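Local atomic coordinates of butyrophilin subfamily 1 member A1 (Bos taurus, PDB entry 4HH8), a protein that may act as a membrane receptor in milk-fat droplet secretion, probably restrains T-cell activation, and is represented here by its two extracellular immunoglobulin domains. Residues V100-C110 and E120-A128; S197-A205 and K215-A223. The protein carries 1 engineered substitution. One frame throughout, in Å; residues are numbered along the deposited sequence.

Contact 1 of 2, residues V100-C110 and E120-A128; sequences VKASDDGEYRC and EAIVHLKVA
Val100 and Val127 reach toward each other tip to tip, CG1 of Val100 meeting CG2 of Val127 at 3.4 Å, tighter than usual for two methyl groups. Next to them, the side chain of Asp105 does the work of a backbone carbonyl. Its CG is anti to the backbone N, which carries OD1 across to Val127 N at 2.8 Å; the bond is almost straight (177°) and meets the anti side of the carboxylate, somewhat out of its plane. Gly106 then begins the antiparallel pairing, in a backbone conformation that would press any CB against Asp105 O.

Tyr108 and Leu125 lie side by side and point the same way, CE2 of the ring 3.7 Å from CB of Leu125. With chi1 at -70° the tyrosine CG stands beside its own backbone N, and the ring runs back along the strand until its OH donates to Asp104 O at 2.6 Å, in the carbonyl plane and on a lone pair. This is the tyrosine corner of immunoglobulin domains, here at the start of strand F of the V-set domain, which pairs with strand G. Asp104 OD2 accepts Lys101 N and forms a salt bridge with Arg80. On the same face as Tyr108, Cys110 SG, disulfide-bonded to Cys36, rests 3.6 Å from Ala121 CB.

Glu107, Arg109, Ile122 and His124 project from the other face. Arg109 lies alongside Ile122, its NH1 3.2 Å from Ile122 CG1. That guanidinium joins a loose charge network: NH1 makes a long salt bridge of 3.6 Å to Glu120 OE2, the two planar groups turned 56° apart, while the long Glu107 OE2 bridge to NE comes from well outside the guanidinium plane, by charge alone. Glu107 also touches Ile122, CG to CG2 at 3.8 Å.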
ATOM      1  N   VAL A 100       4.622  -1.270  -8.687  1.00 34.70           N
ATOM      2  CA  VAL A 100       3.338  -1.084  -8.009  1.00 33.00           C
ATOM      3  C   VAL A 100       3.017   0.398  -7.831  1.00 32.75           C
ATOM      4  O   VAL A 100       3.894   1.178  -7.488  1.00 31.66           O
ATOM      5  CB  VAL A 100       3.318  -1.841  -6.667  1.00 32.72           C
ATOM      6  CG1 VAL A 100       2.286  -1.246  -5.702  1.00 32.02           C
ATOM      7  CG2 VAL A 100       3.058  -3.303  -6.939  1.00 29.19           C
ATOM      8  N   LYS A 101       1.779   0.780  -8.134  1.00 33.23           N
ATOM      9  CA  LYS A 101       1.278   2.111  -7.780  1.00 34.54           C
ATOM     10  C   LYS A 101       0.086   2.055  -6.830  1.00 34.37           C
ATOM     11  O   LYS A 101      -0.518   0.996  -6.627  1.00 34.42           O
ATOM     12  CB  LYS A 101       0.922   2.986  -9.003  1.00 34.09           C
ATOM     13  CG  LYS A 101       0.483   2.317 -10.286  1.00 39.05           C
ATOM     14  CD  LYS A 101       0.804   3.316 -11.468  1.00 41.97           C
ATOM     15  CE  LYS A 101       0.648   2.706 -12.847  1.00 45.49           C
ATOM     16  NZ  LYS A 101      -0.789   2.484 -13.262  1.00 45.37           N
ATOM     17  N   ALA A 102      -0.258   3.215  -6.273  1.00 33.99           N
ATOM     18  CA  ALA A 102      -1.413   3.373  -5.385  1.00 33.76           C
ATOM     19  C   ALA A 102      -2.727   2.802  -5.936  1.00 33.53           C
ATOM     20  O   ALA A 102      -3.500   2.187  -5.203  1.00 33.66           O
ATOM     21  CB  ALA A 102      -1.588   4.851  -5.015  1.00 34.18           C
ATOM     22  N   SER A 103      -2.988   3.001  -7.219  1.00 33.63           N
ATOM     23  CA  SER A 103      -4.190   2.437  -7.868  1.00 33.73           C
ATOM     24  C   SER A 103      -4.246   0.898  -7.910  1.00 32.83           C
ATOM     25  O   SER A 103      -5.328   0.325  -8.100  1.00 32.62           O
ATOM     26  CB  SER A 103      -4.295   2.965  -9.303  1.00 34.50           C
ATOM     27  OG  SER A 103      -3.054   2.741  -9.962  1.00 35.99           O
ATOM     28  N   ASP A 104      -3.098   0.228  -7.735  1.00 32.17           N
ATOM     29  CA  ASP A 104      -3.045  -1.234  -7.654  1.00 31.39           C
ATOM     30  C   ASP A 104      -3.561  -1.800  -6.327  1.00 33.04           C
ATOM     31  O   ASP A 104      -3.824  -3.015  -6.221  1.00 32.66           O
ATOM     32  CB  ASP A 104      -1.616  -1.717  -7.866  1.00 31.24           C
ATOM     33  CG  ASP A 104      -1.121  -1.433  -9.256  1.00 30.61           C
ATOM     34  OD1 ASP A 104      -1.951  -1.521 -10.196  1.00 31.65           O
ATOM     35  OD2 ASP A 104       0.081  -1.154  -9.413  1.00 27.84           O
ATOM     36  N   ASP A 105      -3.697  -0.938  -5.316  1.00 33.22           N
ATOM     37  CA  ASP A 105      -4.242  -1.343  -4.005  1.00 34.17           C
ATOM     38  C   ASP A 105      -5.659  -1.884  -4.136  1.00 34.34           C
ATOM     39  O   ASP A 105      -6.476  -1.305  -4.849  1.00 33.99           O
ATOM     40  CB  ASP A 105      -4.288  -0.123  -3.090  1.00 34.78           C
ATOM     41  CG  ASP A 105      -4.520  -0.486  -1.643  1.00 36.55           C
ATOM     42  OD1 ASP A 105      -3.546  -0.495  -0.872  1.00 38.98           O
ATOM     43  OD2 ASP A 105      -5.667  -0.767  -1.274  1.00 39.99           O
ATOM     44  N   GLY A 106      -5.941  -2.993  -3.457  1.00 34.32           N
ATOM     45  CA  GLY A 106      -7.289  -3.544  -3.430  1.00 34.45           C
ATOM     46  C   GLY A 106      -7.347  -5.059  -3.469  1.00 35.18           C
ATOM     47  O   GLY A 106      -6.347  -5.755  -3.267  1.00 35.09           O
ATOM     48  N   GLU A 107      -8.531  -5.556  -3.772  1.00 36.12           N
ATOM     49  CA  GLU A 107      -8.845  -6.985  -3.748  1.00 37.26           C
ATOM     50  C   GLU A 107      -8.614  -7.573  -5.129  1.00 36.94           C
ATOM     51  O   GLU A 107      -9.045  -7.008  -6.146  1.00 37.31           O
ATOM     52  CB  GLU A 107     -10.326  -7.165  -3.364  1.00 37.41           C
ATOM     53  CG  GLU A 107     -10.767  -8.623  -3.221  1.00 42.64           C
ATOM     54  CD  GLU A 107     -12.299  -8.781  -3.088  1.00 48.50           C
ATOM     55  OE1 GLU A 107     -12.779  -8.810  -1.922  1.00 47.91           O
ATOM     56  OE2 GLU A 107     -13.012  -8.849  -4.145  1.00 49.26           O
ATOM     57  N   TYR A 108      -7.958  -8.718  -5.171  1.00 36.73           N
ATOM     58  CA  TYR A 108      -7.788  -9.443  -6.424  1.00 36.54           C
ATOM     59  C   TYR A 108      -8.405 -10.797  -6.231  1.00 37.08           C
ATOM     60  O   TYR A 108      -8.486 -11.285  -5.098  1.00 38.13           O
ATOM     61  CB  TYR A 108      -6.301  -9.613  -6.751  1.00 35.77           C
ATOM     62  CG  TYR A 108      -5.629  -8.333  -7.130  1.00 35.10           C
ATOM     63  CD1 TYR A 108      -5.298  -8.066  -8.477  1.00 35.81           C
ATOM     64  CD2 TYR A 108      -5.339  -7.358  -6.169  1.00 33.85           C
ATOM     65  CE1 TYR A 108      -4.669  -6.878  -8.843  1.00 33.24           C
ATOM     66  CE2 TYR A 108      -4.728  -6.141  -6.526  1.00 31.25           C
ATOM     67  CZ  TYR A 108      -4.381  -5.918  -7.855  1.00 33.03           C
ATOM     68  OH  TYR A 108      -3.773  -4.739  -8.225  1.00 31.33           O
ATOM     69  N   ARG A 109      -8.826 -11.418  -7.324  1.00 37.09           N
ATOM     70  CA  ARG A 109      -9.288 -12.782  -7.267  1.00 38.15           C
ATOM     71  C   ARG A 109      -8.429 -13.671  -8.163  1.00 38.00           C
ATOM     72  O   ARG A 109      -8.110 -13.303  -9.291  1.00 36.63           O
ATOM     73  CB  ARG A 109     -10.773 -12.854  -7.643  1.00 38.35           C
ATOM     74  CG  ARG A 109     -11.694 -12.130  -6.641  1.00 43.64           C
ATOM     75  CD  ARG A 109     -13.121 -12.662  -6.776  1.00 53.38           C
ATOM     76  NE  ARG A 109     -14.102 -12.044  -5.871  1.00 57.99           N
ATOM     77  CZ  ARG A 109     -14.517 -12.564  -4.714  1.00 61.12           C
ATOM     78  NH1 ARG A 109     -14.031 -13.721  -4.274  1.00 61.76           N
ATOM     79  NH2 ARG A 109     -15.427 -11.916  -3.985  1.00 63.37           N
ATOM     80  N   CYS A 110      -8.061 -14.842  -7.660  1.00 38.82           N
ATOM     81  CA  CYS A 110      -7.298 -15.808  -8.464  1.00 39.66           C
ATOM     82  C   CYS A 110      -8.154 -17.001  -8.801  1.00 40.34           C
ATOM     83  O   CYS A 110      -8.631 -17.705  -7.906  1.00 41.05           O
ATOM     84  CB  CYS A 110      -6.051 -16.279  -7.740  1.00 39.41           C
ATOM     85  SG  CYS A 110      -6.413 -16.988  -6.093  1.00 41.34           S
ATOM     86  N   GLU A 120     -11.770 -20.583  -6.988  1.00 48.48           N
ATOM     87  CA  GLU A 120     -11.122 -19.289  -6.798  1.00 47.21           C
ATOM     88  C   GLU A 120     -10.918 -18.851  -5.338  1.00 45.40           C
ATOM     89  O   GLU A 120     -11.518 -19.393  -4.387  1.00 44.19           O
ATOM     90  CB  GLU A 120     -11.847 -18.200  -7.587  1.00 47.23           C
ATOM     91  CG  GLU A 120     -13.240 -17.948  -7.074  1.00 50.57           C
ATOM     92  CD  GLU A 120     -13.920 -16.850  -7.831  1.00 52.87           C
ATOM     93  OE1 GLU A 120     -14.397 -17.110  -8.955  1.00 54.74           O
ATOM     94  OE2 GLU A 120     -13.985 -15.727  -7.294  1.00 55.75           O
ATOM     95  N   ALA A 121     -10.039 -17.861  -5.180  1.00 43.64           N
ATOM     96  CA  ALA A 121      -9.712 -17.316  -3.876  1.00 41.82           C
ATOM     97  C   ALA A 121      -9.446 -15.849  -4.037  1.00 40.77           C
ATOM     98  O   ALA A 121      -9.529 -15.323  -5.135  1.00 40.33           O
ATOM     99  CB  ALA A 121      -8.503 -18.016  -3.291  1.00 41.83           C
ATOM    100  N   ILE A 122      -9.111 -15.203  -2.931  1.00 40.38           N
ATOM    101  CA  ILE A 122      -8.997 -13.763  -2.839  1.00 40.40           C
ATOM    102  C   ILE A 122      -7.593 -13.463  -2.368  1.00 39.75           C
ATOM    103  O   ILE A 122      -7.101 -14.138  -1.476  1.00 40.08           O
ATOM    104  CB  ILE A 122     -10.044 -13.215  -1.825  1.00 40.63           C
ATOM    105  CG1 ILE A 122     -11.446 -13.315  -2.432  1.00 42.33           C
ATOM    106  CG2 ILE A 122      -9.756 -11.766  -1.382  1.00 40.19           C
ATOM    107  CD1 ILE A 122     -12.587 -13.112  -1.446  1.00 43.13           C
ATOM    108  N   VAL A 123      -6.932 -12.499  -3.005  1.00 39.37           N
ATOM    109  CA  VAL A 123      -5.668 -11.941  -2.499  1.00 39.44           C
ATOM    110  C   VAL A 123      -5.846 -10.437  -2.336  1.00 39.97           C
ATOM    111  O   VAL A 123      -6.414  -9.757  -3.219  1.00 39.78           O
ATOM    112  CB  VAL A 123      -4.485 -12.177  -3.469  1.00 40.39           C
ATOM    113  CG1 VAL A 123      -3.112 -11.977  -2.754  1.00 40.60           C
ATOM    114  CG2 VAL A 123      -4.539 -13.539  -4.068  1.00 39.73           C
ATOM    115  N   HIS A 124      -5.393  -9.909  -1.207  1.00 39.43           N
ATOM    116  CA  HIS A 124      -5.507  -8.490  -0.969  1.00 39.67           C
ATOM    117  C   HIS A 124      -4.135  -7.948  -1.192  1.00 38.54           C
ATOM    118  O   HIS A 124      -3.195  -8.451  -0.610  1.00 38.55           O
ATOM    119  CB  HIS A 124      -5.999  -8.168   0.452  1.00 39.92           C
ATOM    120  CG  HIS A 124      -7.379  -8.677   0.745  1.00 42.79           C
ATOM    121  ND1 HIS A 124      -8.524  -8.050   0.282  1.00 44.55           N
ATOM    122  CD2 HIS A 124      -7.801  -9.757   1.453  1.00 45.14           C
ATOM    123  CE1 HIS A 124      -9.589  -8.715   0.701  1.00 45.83           C
ATOM    124  NE2 HIS A 124      -9.178  -9.760   1.409  1.00 47.72           N
ATOM    125  N   LEU A 125      -4.008  -6.978  -2.098  1.00 37.38           N
ATOM    126  CA  LEU A 125      -2.779  -6.203  -2.203  1.00 35.67           C
ATOM    127  C   LEU A 125      -2.900  -4.928  -1.379  1.00 34.66           C
ATOM    128  O   LEU A 125      -3.846  -4.176  -1.524  1.00 35.48           O
ATOM    129  CB  LEU A 125      -2.483  -5.854  -3.660  1.00 35.72           C
ATOM    130  CG  LEU A 125      -1.154  -5.117  -3.805  1.00 35.28           C
ATOM    131  CD1 LEU A 125      -0.003  -5.951  -3.245  1.00 33.27           C
ATOM    132  CD2 LEU A 125      -0.921  -4.744  -5.247  1.00 35.34           C
ATOM    133  N   LYS A 126      -1.959  -4.696  -0.481  1.00 34.54           N
ATOM    134  CA  LYS A 126      -1.938  -3.447   0.282  1.00 33.63           C
ATOM    135  C   LYS A 126      -0.727  -2.665  -0.125  1.00 32.02           C
ATOM    136  O   LYS A 126       0.357  -3.105   0.142  1.00 31.76           O
ATOM    137  CB  LYS A 126      -1.836  -3.712   1.795  1.00 33.82           C
ATOM    138  CG  LYS A 126      -3.115  -4.240   2.456  1.00 37.57           C
ATOM    139  CD  LYS A 126      -4.155  -3.181   2.568  1.00 40.33           C
ATOM    140  CE  LYS A 126      -5.208  -3.598   3.537  1.00 43.28           C
ATOM    141  NZ  LYS A 126      -6.160  -2.486   3.595  1.00 45.59           N
ATOM    142  N   VAL A 127      -0.915  -1.478  -0.697  1.00 31.20           N
ATOM    143  CA  VAL A 127       0.202  -0.695  -1.190  1.00 31.21           C
ATOM    144  C   VAL A 127       0.548   0.378  -0.180  1.00 30.93           C
ATOM    145  O   VAL A 127      -0.348   0.918   0.469  1.00 32.31           O
ATOM    146  CB  VAL A 127      -0.074  -0.034  -2.576  1.00 31.49           C
ATOM    147  CG1 VAL A 127       1.128   0.773  -2.980  1.00 31.44           C
ATOM    148  CG2 VAL A 127      -0.460  -1.105  -3.635  1.00 29.23           C
ATOM    149  N   ALA A 128       1.832   0.678  -0.060  1.00 29.52           N
ATOM    150  CA  ALA A 128       2.306   1.668   0.869  1.00 31.06           C
ATOM    151  C   ALA A 128       3.412   2.524   0.242  1.00 31.24           C
ATOM    152  O   ALA A 128       4.177   2.059  -0.594  1.00 31.45           O
ATOM    153  CB  ALA A 128       2.825   0.997   2.136  1.00 30.91           C
TER

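Contact 2 of 2, residues S197-A205 and K215-A223; sequences SSMKNVSCA and KEVEVSIPA. Engineered in segment 197-205: Ala205 (natural residue Cys).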
ATOM      1  N   SER A 197       5.298  28.452  28.158  1.00 71.58           N
ATOM      2  CA  SER A 197       6.666  28.955  28.137  1.00 72.59           C
ATOM      3  C   SER A 197       7.545  27.715  28.093  1.00 72.91           C
ATOM      4  O   SER A 197       8.471  27.621  27.278  1.00 73.24           O
ATOM      5  CB  SER A 197       6.984  29.780  29.396  1.00 72.70           C
ATOM      6  OG  SER A 197       6.008  30.785  29.635  1.00 73.63           O
ATOM      7  N   SER A 198       7.185  26.748  28.944  1.00 73.23           N
ATOM      8  CA  SER A 198       8.045  25.628  29.334  1.00 73.46           C
ATOM      9  C   SER A 198       8.241  24.536  28.296  1.00 73.51           C
ATOM     10  O   SER A 198       9.048  23.619  28.507  1.00 73.69           O
ATOM     11  CB  SER A 198       7.556  25.013  30.652  1.00 73.63           C
ATOM     12  OG  SER A 198       8.088  25.715  31.767  1.00 74.09           O
HETATM   13  N   MSE A 199       7.533  24.622  27.174  1.00 73.25           N
HETATM   14  CA  MSE A 199       7.771  23.652  26.109  1.00 73.07           C
HETATM   15  C   MSE A 199       9.118  23.928  25.428  1.00 71.42           C
HETATM   16  O   MSE A 199       9.265  24.885  24.670  1.00 71.69           O
HETATM   17  CB  MSE A 199       6.606  23.609  25.122  1.00 73.86           C
HETATM   18  CG  MSE A 199       6.297  22.203  24.642  1.00 78.18           C
HETATM   19 SE   MSE A 199       4.361  21.872  24.541  1.00 90.50          SE
HETATM   20  CE  MSE A 199       3.983  21.506  26.445  1.00 87.60           C
ATOM     21  N   LYS A 200      10.097  23.086  25.745  1.00 69.46           N
ATOM     22  CA  LYS A 200      11.483  23.231  25.308  1.00 67.48           C
ATOM     23  C   LYS A 200      11.556  22.946  23.797  1.00 65.37           C
ATOM     24  O   LYS A 200      11.851  23.838  22.991  1.00 65.15           O
ATOM     25  CB  LYS A 200      12.356  22.227  26.102  1.00 67.97           C
ATOM     26  CG  LYS A 200      13.769  22.685  26.533  1.00 70.24           C
ATOM     27  CD  LYS A 200      14.870  22.268  25.527  1.00 73.56           C
ATOM     28  CE  LYS A 200      16.183  21.828  26.212  1.00 74.44           C
ATOM     29  NZ  LYS A 200      16.867  22.918  26.988  1.00 74.61           N
ATOM     30  N   ASN A 201      11.279  21.688  23.452  1.00 62.33           N
ATOM     31  CA  ASN A 201      11.194  21.181  22.093  1.00 59.25           C
ATOM     32  C   ASN A 201       9.819  20.580  21.865  1.00 56.37           C
ATOM     33  O   ASN A 201       9.163  20.122  22.809  1.00 55.40           O
ATOM     34  CB  ASN A 201      12.165  20.027  21.886  1.00 59.90           C
ATOM     35  CG  ASN A 201      13.597  20.422  22.082  1.00 62.64           C
ATOM     36  OD1 ASN A 201      14.085  21.382  21.467  1.00 64.93           O
ATOM     37  ND2 ASN A 201      14.304  19.668  22.938  1.00 63.62           N
ATOM     38  N   VAL A 202       9.408  20.567  20.600  1.00 52.38           N
ATOM     39  CA  VAL A 202       8.268  19.786  20.160  1.00 48.53           C
ATOM     40  C   VAL A 202       8.652  18.982  18.936  1.00 45.68           C
ATOM     41  O   VAL A 202       9.329  19.495  18.041  1.00 45.05           O
ATOM     42  CB  VAL A 202       7.110  20.677  19.764  1.00 48.79           C
ATOM     43  CG1 VAL A 202       6.016  19.843  19.106  1.00 47.58           C
ATOM     44  CG2 VAL A 202       6.577  21.398  20.971  1.00 48.93           C
ATOM     45  N   SER A 203       8.192  17.739  18.876  1.00 42.06           N
ATOM     46  CA  SER A 203       8.380  16.957  17.675  1.00 39.13           C
ATOM     47  C   SER A 203       7.059  16.607  16.945  1.00 37.79           C
ATOM     48  O   SER A 203       5.973  16.599  17.540  1.00 37.50           O
ATOM     49  CB  SER A 203       9.203  15.709  17.974  1.00 38.40           C
ATOM     50  OG  SER A 203       8.372  14.740  18.550  1.00 37.72           O
ATOM     51  N   CYS A 204       7.182  16.318  15.650  1.00 35.34           N
ATOM     52  CA  CYS A 204       6.078  15.937  14.809  1.00 33.62           C
ATOM     53  C   CYS A 204       6.505  14.616  14.205  1.00 32.45           C
ATOM     54  O   CYS A 204       7.593  14.536  13.669  1.00 33.35           O
ATOM     55  CB  CYS A 204       5.868  16.988  13.700  1.00 33.55           C
ATOM     56  SG  CYS A 204       4.666  16.457  12.395  1.00 35.33           S
ATOM     57  N   ALA A 205       5.674  13.580  14.297  1.00 30.37           N
ATOM     58  CA  ALA A 205       5.985  12.316  13.674  1.00 29.31           C
ATOM     59  C   ALA A 205       4.930  12.029  12.651  1.00 28.62           C
ATOM     60  O   ALA A 205       3.746  12.211  12.923  1.00 29.41           O
ATOM     61  CB  ALA A 205       6.042  11.164  14.704  1.00 29.01           C
ATOM     62  N   LYS A 215       8.695   8.861  10.451  1.00 31.14           N
ATOM     63  CA  LYS A 215       9.778   9.839  10.479  1.00 32.36           C
ATOM     64  C   LYS A 215       9.340  10.966  11.347  1.00 33.53           C
ATOM     65  O   LYS A 215       8.139  11.209  11.481  1.00 33.77           O
ATOM     66  CB  LYS A 215      10.124  10.389   9.091  1.00 31.64           C
ATOM     67  CG  LYS A 215      10.599   9.354   8.113  1.00 30.70           C
ATOM     68  CD  LYS A 215      10.907  10.040   6.790  1.00 32.76           C
ATOM     69  CE  LYS A 215      11.327   9.067   5.701  1.00 31.83           C
ATOM     70  NZ  LYS A 215      11.769   9.849   4.512  1.00 35.30           N
ATOM     71  N   GLU A 216      10.308  11.640  11.971  1.00 35.00           N
ATOM     72  CA  GLU A 216       9.973  12.743  12.846  1.00 36.66           C
ATOM     73  C   GLU A 216      10.929  13.888  12.682  1.00 37.38           C
ATOM     74  O   GLU A 216      12.011  13.753  12.086  1.00 36.57           O
ATOM     75  CB  GLU A 216       9.914  12.312  14.319  1.00 37.87           C
ATOM     76  CG  GLU A 216      11.245  12.340  15.020  1.00 40.20           C
ATOM     77  CD  GLU A 216      11.154  11.796  16.421  1.00 44.59           C
ATOM     78  OE1 GLU A 216      10.665  10.657  16.592  1.00 49.28           O
ATOM     79  OE2 GLU A 216      11.607  12.494  17.347  1.00 46.98           O
ATOM     80  N   VAL A 217      10.489  15.035  13.186  1.00 38.11           N
ATOM     81  CA  VAL A 217      11.285  16.231  13.143  1.00 39.32           C
ATOM     82  C   VAL A 217      11.025  16.958  14.449  1.00 40.57           C
ATOM     83  O   VAL A 217       9.894  17.023  14.935  1.00 39.52           O
ATOM     84  CB  VAL A 217      10.974  17.104  11.889  1.00 38.34           C
ATOM     85  CG1 VAL A 217       9.541  17.661  11.940  1.00 36.38           C
ATOM     86  CG2 VAL A 217      12.012  18.228  11.728  1.00 38.39           C
ATOM     87  N   GLU A 218      12.091  17.464  15.027  1.00 43.43           N
ATOM     88  CA  GLU A 218      12.010  18.179  16.291  1.00 47.14           C
ATOM     89  C   GLU A 218      12.285  19.644  16.008  1.00 48.35           C
ATOM     90  O   GLU A 218      13.096  19.959  15.168  1.00 48.67           O
ATOM     91  CB  GLU A 218      13.047  17.580  17.248  1.00 47.54           C
ATOM     92  CG  GLU A 218      13.014  18.088  18.684  1.00 50.76           C
ATOM     93  CD  GLU A 218      13.454  17.017  19.665  1.00 55.28           C
ATOM     94  OE1 GLU A 218      14.094  16.030  19.220  1.00 54.69           O
ATOM     95  OE2 GLU A 218      13.133  17.143  20.877  1.00 58.47           O
ATOM     96  N   VAL A 219      11.576  20.543  16.665  1.00 51.13           N
ATOM     97  CA  VAL A 219      11.913  21.954  16.569  1.00 53.68           C
ATOM     98  C   VAL A 219      12.114  22.539  17.972  1.00 55.61           C
ATOM     99  O   VAL A 219      11.924  21.847  18.960  1.00 56.26           O
ATOM    100  CB  VAL A 219      10.882  22.747  15.735  1.00 53.63           C
ATOM    101  CG1 VAL A 219       9.547  22.871  16.473  1.00 53.91           C
ATOM    102  CG2 VAL A 219      11.439  24.115  15.354  1.00 53.99           C
ATOM    103  N   SER A 220      12.494  23.811  18.039  1.00 57.96           N
ATOM    104  CA  SER A 220      12.977  24.429  19.251  1.00 60.09           C
ATOM    105  C   SER A 220      12.224  25.724  19.452  1.00 61.55           C
ATOM    106  O   SER A 220      12.156  26.546  18.533  1.00 61.52           O
ATOM    107  CB  SER A 220      14.463  24.726  19.093  1.00 60.33           C
ATOM    108  OG  SER A 220      15.077  24.800  20.359  1.00 60.86           O
ATOM    109  N   ILE A 221      11.666  25.907  20.644  1.00 63.23           N
ATOM    110  CA  ILE A 221      10.817  27.058  20.934  1.00 65.51           C
ATOM    111  C   ILE A 221      11.542  28.118  21.782  1.00 67.00           C
ATOM    112  O   ILE A 221      12.013  27.798  22.879  1.00 66.55           O
ATOM    113  CB  ILE A 221       9.524  26.624  21.695  1.00 65.62           C
ATOM    114  CG1 ILE A 221       8.683  25.644  20.871  1.00 66.17           C
ATOM    115  CG2 ILE A 221       8.709  27.839  22.151  1.00 65.77           C
ATOM    116  CD1 ILE A 221       8.917  24.199  21.241  1.00 66.33           C
ATOM    117  N   PRO A 222      11.647  29.370  21.262  1.00 68.72           N
ATOM    118  CA  PRO A 222      12.054  30.581  22.000  1.00 69.83           C
ATOM    119  C   PRO A 222      11.097  31.017  23.126  1.00 71.02           C
ATOM    120  O   PRO A 222       9.868  30.925  22.970  1.00 71.31           O
ATOM    121  CB  PRO A 222      12.091  31.668  20.909  1.00 69.86           C
ATOM    122  CG  PRO A 222      11.532  31.029  19.664  1.00 69.83           C
ATOM    123  CD  PRO A 222      11.801  29.573  19.813  1.00 68.92           C
ATOM    124  N   ALA A 223      11.684  31.523  24.224  1.00 71.92           N
ATOM    125  CA  ALA A 223      10.972  31.953  25.454  1.00 72.28           C
ATOM    126  C   ALA A 223       9.592  32.590  25.238  1.00 72.64           C
ATOM    127  O   ALA A 223       8.585  32.122  25.788  1.00 72.85           O
ATOM    128  CB  ALA A 223      11.853  32.892  26.264  1.00 72.12           C
TER
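An antiparallel beta hairpin, strands F and G of the second immunoglobulin domain, makes this contact, with the G strand at the edge of its sheet. Backbone bonds pair Val202 with Val219 and Cys204 with Val217; Val219 N reaches Val202 O at 2.8 Å. These four residues share the face turned into the sandwich, where Cys204 is disulfide-bonded to Cys150 and Ile136 of the facing sheet touches Cys204, Val217 and Val219.

The other face carries Asn201, Ser203 and the engineered Ala205 (cysteine in nature) opposite Ser220, Glu218 and Glu216. Asn201, a known N-glycosylation site without sugar in this structure, crosses Glu218, whose OE2 comes within 3.2 Å of Asn201 CB; the amide and carboxylate planes are nearly perpendicular, 79° apart. With an alanine here, the Glu218 carboxylate would probably lose the flat group lying across it and be freer to turn.

Beyond the strands, Ile221 N still bonds to Lys200 O at 3.1 Å. The Ile221 side chain leans over the residues leading into the first strand, CG1 anti to the carbonyl carbon (chi1 -61°), which brings CD1 to 3.7 Å from Val202 CG2. The same CD1 sits 3.5 Å from the carbonyl O of Met199 (present as selenomethionine).

The two contacts show one design used twice: each pairs strands F and G of an immunoglobulin domain, and each holds one cysteine of the disulfide that joins the two sheets of its sandwich. They follow one another along the chain, with centres 39 Å apart and nearest atoms about 12 Å apart, so neither touches the other. The G strand of contact 1 ends at the connection to the second domain. Contact 2 reaches that connection from the other side, because Lys215 NZ binds Asp133 and Gly131. Contact 2 holds one of the two known N-glycosylation sites, Asn201, whereas contact 1 has its charged cluster on the corresponding strands.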